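Local structure of protein-tyrosine-phosphatase PTP1 (Arabidopsis thaliana, 6KRX) at residues Asn91-Val96 with Thr172-Asp177; Met151-His156 with Gln220-Leu225; Thr194-Lys199 with Leu207-Val212. The protein removes phosphate from phosphotyrosine in proteins, inactivating the MAP kinase MPK4 in vitro and, with MKP1, restraining salicylic acid and camalexin synthesis in plant defence. All blocks are in the same frame, centred on the assembly; numbering follows the deposited sequence.

Contact 1. Residues Asn91-Val96 with Thr172-Asp177; sequences NRYSDV and TVKCGD
The guanidinium of R92 lies over the backbone at K174 and C175. The O atom of K174 sits 3.2 Å above the guanidinium plane, off toward the rim. C175 CA covers the same face. NE of R92 is 3.3 Å from K174 O, but the angle is too poor for a hydrogen bond. R92 NE and NH2 are instead hydrogen-bonded to G139 O and P140 O. A water lies at the edge of the guanidinium, in its plane, and accepts from R92 NH1 at 2.9 Å. The same water donates to V173 O at 2.8 Å. CG of R92 is anti to the backbone N (chi1 -178°), and the bend at chi3 brings one face of the guanidinium over K174 O and C175 CA. Y93 and K174 cross at about a right angle, with Y93 OH 3.6 Å from K174 NZ. S266, a substrate-binding residue by similarity, ties both loops: its OG bonds to Y93 OH and to K174 O. K174 NZ makes a weak hydrogen bond to a bound citrate, probably from the crystallisation liquor. The segments correspond to the phosphotyrosine-recognition loop and, probably, the end of the E loop. The first lies between helix 72-76 and strand 103-105, the second between strands 159-162 and 186-188.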
# COMPACT_ATOMS: atom_id res chain seq x y z
N ASN A 91 9.13 12.79 -8.59
CA ASN A 91 7.79 12.81 -7.96
C ASN A 91 6.72 12.86 -9.05
O ASN A 91 6.73 13.80 -9.85
CB ASN A 91 7.64 13.98 -6.98
CG ASN A 91 8.66 13.92 -5.88
OD1 ASN A 91 8.89 12.87 -5.31
ND2 ASN A 91 9.28 15.05 -5.57
N ARG A 92 5.83 11.86 -9.07
CA ARG A 92 4.73 11.85 -10.06
C ARG A 92 3.81 13.06 -9.85
O ARG A 92 3.35 13.64 -10.87
CB ARG A 92 3.96 10.54 -9.96
CG ARG A 92 2.83 10.40 -10.96
CD ARG A 92 2.25 9.00 -10.94
NE ARG A 92 3.15 8.03 -11.56
CZ ARG A 92 3.32 7.88 -12.87
NH1 ARG A 92 2.63 8.60 -13.74
NH2 ARG A 92 4.18 6.98 -13.32
N TYR A 93 3.53 13.39 -8.59
CA TYR A 93 2.65 14.51 -8.17
C TYR A 93 3.47 15.41 -7.27
O TYR A 93 4.07 14.90 -6.31
CB TYR A 93 1.42 13.98 -7.44
CG TYR A 93 0.58 13.06 -8.29
CD1 TYR A 93 -0.34 13.57 -9.19
CD2 TYR A 93 0.74 11.69 -8.23
CE1 TYR A 93 -1.10 12.74 -9.99
CE2 TYR A 93 -0.01 10.84 -9.03
CZ TYR A 93 -0.94 11.37 -9.91
OH TYR A 93 -1.69 10.55 -10.71
N SER A 94 3.49 16.71 -7.57
CA SER A 94 4.45 17.59 -6.85
C SER A 94 4.01 17.72 -5.39
O SER A 94 4.88 18.02 -4.55
CB SER A 94 4.58 18.92 -7.54
OG SER A 94 3.29 19.48 -7.73
N ASP A 95 2.73 17.45 -5.10
CA ASP A 95 2.16 17.67 -3.75
C ASP A 95 2.05 16.35 -2.97
O ASP A 95 1.51 16.40 -1.85
CB ASP A 95 0.80 18.37 -3.84
CG ASP A 95 -0.28 17.57 -4.54
OD1 ASP A 95 0.04 16.78 -5.45
OD2 ASP A 95 -1.45 17.74 -4.17
N VAL A 96 2.52 15.24 -3.53
CA VAL A 96 2.51 13.95 -2.77
C VAL A 96 3.95 13.48 -2.65
O VAL A 96 4.48 12.92 -3.61
CB VAL A 96 1.59 12.88 -3.42
CG1 VAL A 96 1.63 11.58 -2.63
CG2 VAL A 96 0.16 13.38 -3.55
N THR A 172 -4.91 9.07 -19.63
CA THR A 172 -3.86 9.68 -18.78
C THR A 172 -3.01 8.57 -18.14
O THR A 172 -3.60 7.61 -17.57
CB THR A 172 -4.47 10.58 -17.71
OG1 THR A 172 -5.22 11.59 -18.39
CG2 THR A 172 -3.42 11.20 -16.82
N VAL A 173 -1.69 8.69 -18.24
CA VAL A 173 -0.78 7.65 -17.67
C VAL A 173 -0.79 7.82 -16.15
O VAL A 173 -0.61 8.96 -15.67
CB VAL A 173 0.63 7.73 -18.26
CG1 VAL A 173 1.60 6.83 -17.50
CG2 VAL A 173 0.64 7.39 -19.74
N LYS A 174 -0.99 6.72 -15.44
CA LYS A 174 -1.15 6.73 -13.96
C LYS A 174 0.05 6.02 -13.33
O LYS A 174 0.36 6.30 -12.15
CB LYS A 174 -2.44 6.03 -13.55
CG LYS A 174 -3.71 6.62 -14.16
CD LYS A 174 -3.91 8.08 -13.86
CE LYS A 174 -4.27 8.34 -12.41
NZ LYS A 174 -4.87 9.68 -12.22
N CYS A 175 0.69 5.15 -14.10
CA CYS A 175 1.80 4.33 -13.57
C CYS A 175 2.67 3.86 -14.74
O CYS A 175 2.12 3.47 -15.79
CB CYS A 175 1.28 3.16 -12.74
SG CYS A 175 2.58 2.16 -11.98
N GLY A 176 3.99 3.88 -14.53
CA GLY A 176 4.91 3.35 -15.55
C GLY A 176 4.82 1.85 -15.61
O GLY A 176 4.55 1.22 -14.58
N ASP A 177 5.10 1.27 -16.78
CA ASP A 177 5.14 -0.21 -16.90
C ASP A 177 6.50 -0.71 -16.42
O ASP A 177 7.45 -0.76 -17.23
CB ASP A 177 4.89 -0.65 -18.35
CG ASP A 177 4.87 -2.16 -18.51
OD1 ASP A 177 5.28 -2.86 -17.56
OD2 ASP A 177 4.45 -2.61 -19.60
O HOH W 1 0.37 10.37 -13.48

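Contact 2. Residues Met151-His156 with Gln220-Leu225; sequences MVIQQH and QPMSVL
M222 pushes its side chain against the last turn of helix 145-155, into a hollow made by V152, I153 and H156. It swings CG away from its backbone N (chi1 -161°), and the chain runs straight on to the sulfur. A bend at chi3 then turns the methyl to V152. M222 CE touches V152 CG1 at 3.6 Å and lies equally near the V152 carbonyl O. CE also meets I153 CA at 3.7 Å, with I153 CG1 a little farther off. The sulfur lies toward the helix end: M222 SD is 3.8 Å from H156 CA. H156, with positive phi, follows the helix in a Schellman motif, and its CA faces the sulfur. The H156 ring leads away from M222, and its ND1 bonds to L258 O. This is helix-on-sheet packing of the phosphatase alpha/beta fold. Helix segment 151-155 crosses strand segment 222-225 at 114°, with a closest approach of the axes of 10.1 Å. Putting an alanine in place of M222 would probably leave a gap at the helix end, with V152 CG1, I153 and H156 losing the methyl and sulfur they touch. Two residues along the strand, V224 is the second bump. V224 CG2 and V152 CG1 meet tip to tip at 3.8 Å. V152 thus touches both strand side chains. I153 leans to the neighbouring strand 206-214, on V212 and Y214, while V224 also packs on I160.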
# COMPACT_ATOMS: atom_id res chain seq x y z
N MET A 151 14.83 -0.62 -4.48
CA MET A 151 14.14 -0.56 -3.15
C MET A 151 13.58 -1.95 -2.80
O MET A 151 13.70 -2.37 -1.64
CB MET A 151 13.03 0.49 -3.17
CG MET A 151 12.18 0.51 -1.91
SD MET A 151 11.02 1.88 -1.92
CE MET A 151 9.82 1.29 -3.12
N VAL A 152 12.94 -2.62 -3.76
CA VAL A 152 12.37 -3.98 -3.52
C VAL A 152 13.48 -4.91 -3.00
O VAL A 152 13.26 -5.58 -1.99
CB VAL A 152 11.72 -4.53 -4.81
CG1 VAL A 152 11.30 -5.98 -4.64
CG2 VAL A 152 10.54 -3.67 -5.22
N ILE A 153 14.62 -4.93 -3.68
CA ILE A 153 15.75 -5.80 -3.23
C ILE A 153 16.29 -5.35 -1.86
O ILE A 153 16.43 -6.22 -0.97
CB ILE A 153 16.86 -5.81 -4.29
CG1 ILE A 153 16.34 -6.39 -5.61
CG2 ILE A 153 18.09 -6.54 -3.77
CD1 ILE A 153 17.26 -6.19 -6.78
N GLN A 154 16.61 -4.07 -1.71
CA GLN A 154 17.28 -3.58 -0.47
C GLN A 154 16.36 -3.78 0.73
O GLN A 154 16.88 -4.08 1.82
CB GLN A 154 17.67 -2.10 -0.59
CG GLN A 154 18.81 -1.84 -1.57
CD GLN A 154 19.33 -0.42 -1.47
OE1 GLN A 154 18.91 0.35 -0.61
NE2 GLN A 154 20.23 -0.07 -2.38
N GLN A 155 15.04 -3.65 0.53
CA GLN A 155 14.08 -3.77 1.66
C GLN A 155 13.52 -5.20 1.71
O GLN A 155 12.76 -5.48 2.66
CB GLN A 155 12.97 -2.72 1.52
CG GLN A 155 13.48 -1.29 1.57
CD GLN A 155 14.09 -0.94 2.91
OE1 GLN A 155 13.61 -1.37 3.95
NE2 GLN A 155 15.17 -0.18 2.87
N HIS A 156 13.94 -6.07 0.77
CA HIS A 156 13.51 -7.49 0.66
C HIS A 156 11.98 -7.59 0.80
O HIS A 156 11.46 -8.41 1.60
CB HIS A 156 14.29 -8.41 1.61
CG HIS A 156 14.28 -8.01 3.04
ND1 HIS A 156 13.25 -8.34 3.90
CD2 HIS A 156 15.19 -7.33 3.78
CE1 HIS A 156 13.51 -7.87 5.10
NE2 HIS A 156 14.70 -7.24 5.06
N GLN A 220 21.34 -16.06 -5.14
CA GLN A 220 20.07 -16.50 -5.77
C GLN A 220 19.16 -15.30 -6.01
O GLN A 220 19.33 -14.24 -5.41
CB GLN A 220 19.36 -17.54 -4.89
CG GLN A 220 20.01 -18.92 -4.93
CD GLN A 220 19.17 -19.99 -4.28
OE1 GLN A 220 17.96 -19.85 -4.11
NE2 GLN A 220 19.81 -21.09 -3.91
N PRO A 221 18.17 -15.43 -6.93
CA PRO A 221 17.21 -14.36 -7.17
C PRO A 221 16.22 -14.22 -6.01
O PRO A 221 16.12 -15.10 -5.17
CB PRO A 221 16.50 -14.78 -8.46
CG PRO A 221 16.63 -16.28 -8.49
CD PRO A 221 17.96 -16.58 -7.82
N MET A 222 15.50 -13.10 -6.00
CA MET A 222 14.50 -12.84 -4.94
C MET A 222 13.10 -13.01 -5.54
O MET A 222 12.90 -12.48 -6.64
CB MET A 222 14.66 -11.43 -4.38
CG MET A 222 14.00 -11.27 -3.04
SD MET A 222 14.27 -9.60 -2.41
CE MET A 222 13.48 -8.68 -3.73
N SER A 223 12.23 -13.78 -4.88
CA SER A 223 10.83 -14.02 -5.32
C SER A 223 9.95 -12.86 -4.85
O SER A 223 10.04 -12.50 -3.65
CB SER A 223 10.27 -15.31 -4.77
OG SER A 223 10.87 -16.43 -5.37
N VAL A 224 9.13 -12.31 -5.74
CA VAL A 224 8.14 -11.27 -5.34
C VAL A 224 6.79 -11.65 -5.95
O VAL A 224 6.77 -11.91 -7.16
CB VAL A 224 8.56 -9.87 -5.83
CG1 VAL A 224 7.56 -8.81 -5.39
CG2 VAL A 224 9.96 -9.51 -5.37
N LEU A 225 5.74 -11.73 -5.13
CA LEU A 225 4.38 -11.91 -5.70
C LEU A 225 3.81 -10.51 -5.97
O LEU A 225 3.70 -9.74 -5.01
CB LEU A 225 3.49 -12.68 -4.72
CG LEU A 225 2.05 -12.90 -5.19
CD1 LEU A 225 2.02 -13.75 -6.45
CD2 LEU A 225 1.21 -13.50 -4.09

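Contact 3. Residues Thr194-Lys199 with Leu207-Val212; sequences TTKWIK and LRNLEV
The indole of W197 stands over N209. N209 CB is 3.5 Å from the centroid of the six-membered ring of W197, 18° off its normal, a CH-pi contact over the face. The amide of N209 is not stacked on the ring: the two planes are 82° apart. W197 NE1 and N209 ND2 come to 3.2 Å, but both are donors and no bond forms. K199 CE lies over the opposite face of the indole, so the ring is held between the two. CG of W197 lies between the backbone N and the carbonyl carbon (chi1 50°), which tips the ring toward the partner strand. There W197 CZ3, at the ring edge, meets L207 O at 3.6 Å. The strands form an antiparallel beta hairpin at the edge region of the mixed sheet, broken by a beta bulge. K196 and W197 both sit opposite N209, and K196 takes near-helical backbone angles. N209 O accepts from K196 N at 2.8 Å, and N209 N donates to W197 O. T194 with E211 and K199 with L207 are regular hydrogen-bonded pairs on either side. K196, at the bulge, points toward the partner strand and crosses E211 obliquely; E211 is on the same sheet face as W197 and N209. K196 CE is 3.4 Å from E211 OE1. The charged K196 NZ is 4.4 Å from E211 OE1, beyond a salt bridge. The other face carries T195, I198, R208 and L210. T195 OG1 lies 3.4 Å from L210 CD2, the two side chains pointing the same way. I198 and R208 are also side by side, both branches of I198 resting on R208 CG. R208 NH1 bonds to Q228, and L210 reaches W149 of helix 145-155.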
# COMPACT_ATOMS: atom_id res chain seq x y z
N THR A 194 12.41 -11.27 -14.17
CA THR A 194 11.79 -12.40 -14.90
C THR A 194 10.37 -12.63 -14.37
O THR A 194 10.20 -12.62 -13.16
CB THR A 194 12.61 -13.68 -14.74
OG1 THR A 194 13.89 -13.41 -15.32
CG2 THR A 194 11.98 -14.89 -15.39
N THR A 195 9.42 -12.87 -15.27
CA THR A 195 8.06 -13.33 -14.88
C THR A 195 8.02 -14.86 -15.02
O THR A 195 8.15 -15.32 -16.17
CB THR A 195 6.98 -12.68 -15.74
OG1 THR A 195 7.07 -11.26 -15.59
CG2 THR A 195 5.58 -13.14 -15.39
N LYS A 196 7.85 -15.59 -13.91
CA LYS A 196 7.74 -17.07 -13.92
C LYS A 196 6.35 -17.51 -14.37
O LYS A 196 6.26 -18.53 -15.08
CB LYS A 196 8.10 -17.63 -12.54
CG LYS A 196 9.59 -17.54 -12.21
CD LYS A 196 10.45 -18.46 -13.07
CE LYS A 196 11.87 -17.97 -13.25
NZ LYS A 196 12.51 -18.59 -14.44
N TRP A 197 5.30 -16.78 -13.98
CA TRP A 197 3.94 -17.09 -14.47
C TRP A 197 3.00 -15.93 -14.17
O TRP A 197 3.34 -15.09 -13.31
CB TRP A 197 3.38 -18.40 -13.90
CG TRP A 197 3.43 -18.62 -12.41
CD1 TRP A 197 4.17 -19.57 -11.78
CD2 TRP A 197 2.62 -18.01 -11.39
NE1 TRP A 197 3.92 -19.57 -10.43
CE2 TRP A 197 2.98 -18.61 -10.17
CE3 TRP A 197 1.67 -16.99 -11.38
CZ2 TRP A 197 2.41 -18.24 -8.95
CZ3 TRP A 197 1.10 -16.62 -10.17
CH2 TRP A 197 1.48 -17.23 -8.98
N ILE A 198 1.88 -15.91 -14.87
CA ILE A 198 0.79 -14.93 -14.65
C ILE A 198 -0.50 -15.72 -14.48
O ILE A 198 -0.77 -16.56 -15.35
CB ILE A 198 0.68 -13.94 -15.82
CG1 ILE A 198 2.04 -13.32 -16.17
CG2 ILE A 198 -0.39 -12.89 -15.52
CD1 ILE A 198 2.05 -12.56 -17.48
N LYS A 199 -1.25 -15.45 -13.41
CA LYS A 199 -2.58 -16.10 -13.20
C LYS A 199 -3.58 -14.99 -12.92
O LYS A 199 -3.16 -13.96 -12.39
CB LYS A 199 -2.55 -17.11 -12.05
CG LYS A 199 -1.53 -18.24 -12.17
CD LYS A 199 -1.32 -18.99 -10.86
CE LYS A 199 -0.72 -20.36 -11.05
NZ LYS A 199 -0.54 -21.06 -9.75
N LEU A 207 -2.20 -12.05 -10.81
CA LEU A 207 -1.10 -12.50 -9.92
C LEU A 207 0.12 -12.78 -10.79
O LEU A 207 -0.00 -13.59 -11.71
CB LEU A 207 -1.53 -13.76 -9.18
CG LEU A 207 -2.90 -13.67 -8.51
CD1 LEU A 207 -3.30 -15.01 -7.91
CD2 LEU A 207 -2.92 -12.58 -7.46
N ARG A 208 1.24 -12.10 -10.54
CA ARG A 208 2.47 -12.41 -11.31
C ARG A 208 3.54 -12.90 -10.34
O ARG A 208 3.79 -12.22 -9.34
CB ARG A 208 2.95 -11.17 -12.07
CG ARG A 208 2.03 -10.71 -13.19
CD ARG A 208 2.47 -9.35 -13.70
NE ARG A 208 1.83 -8.93 -14.94
CZ ARG A 208 0.69 -8.25 -15.07
NH1 ARG A 208 -0.04 -7.88 -14.02
NH2 ARG A 208 0.27 -7.92 -16.28
N ASN A 209 4.13 -14.07 -10.63
CA ASN A 209 5.28 -14.60 -9.85
C ASN A 209 6.54 -13.99 -10.47
O ASN A 209 6.89 -14.38 -11.59
CB ASN A 209 5.22 -16.13 -9.83
CG ASN A 209 6.37 -16.80 -9.11
OD1 ASN A 209 7.32 -16.14 -8.69
ND2 ASN A 209 6.31 -18.12 -8.97
N LEU A 210 7.16 -13.03 -9.76
CA LEU A 210 8.32 -12.29 -10.31
C LEU A 210 9.60 -12.74 -9.61
O LEU A 210 9.56 -13.07 -8.41
CB LEU A 210 8.13 -10.78 -10.13
CG LEU A 210 6.92 -10.19 -10.83
CD1 LEU A 210 6.89 -8.68 -10.63
CD2 LEU A 210 6.92 -10.52 -12.32
N GLU A 211 10.69 -12.76 -10.37
CA GLU A 211 12.04 -13.00 -9.81
C GLU A 211 12.92 -11.82 -10.20
O GLU A 211 12.92 -11.42 -11.37
CB GLU A 211 12.61 -14.33 -10.29
CG GLU A 211 11.91 -15.51 -9.63
CD GLU A 211 12.49 -16.88 -9.92
OE1 GLU A 211 13.57 -16.95 -10.54
OE2 GLU A 211 11.84 -17.87 -9.53
N VAL A 212 13.62 -11.28 -9.22
CA VAL A 212 14.51 -10.12 -9.47
C VAL A 212 15.89 -10.51 -8.95
O VAL A 212 15.99 -11.20 -7.90
CB VAL A 212 13.94 -8.83 -8.83
CG1 VAL A 212 13.96 -8.88 -7.31
CG2 VAL A 212 14.65 -7.60 -9.34

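Overall arrangement
All three contacts lie in the single phosphatase domain. Contacts 2 and 3 are neighbours, with centres about 13 Å apart. Strand 222-228 of contact 2 pairs with strand 206-214 of contact 3, probably through bonds from M222 N to V212 O and V224 N to L210 O. Along the chain, contact 3 is nested inside the loop closed by contact 2. Segments of contacts 1 and 2 alternate: 151-156 falls between 91-96 and 172-177, and 220-225 follows. Contact 1 closes before contact 3 opens. It touches neither; its centre is about 23 Å from that of contact 2 and 24 Å from that of contact 3. It lies beside the probable substrate site; the others join strands of the mixed sheet and pack one helix on it.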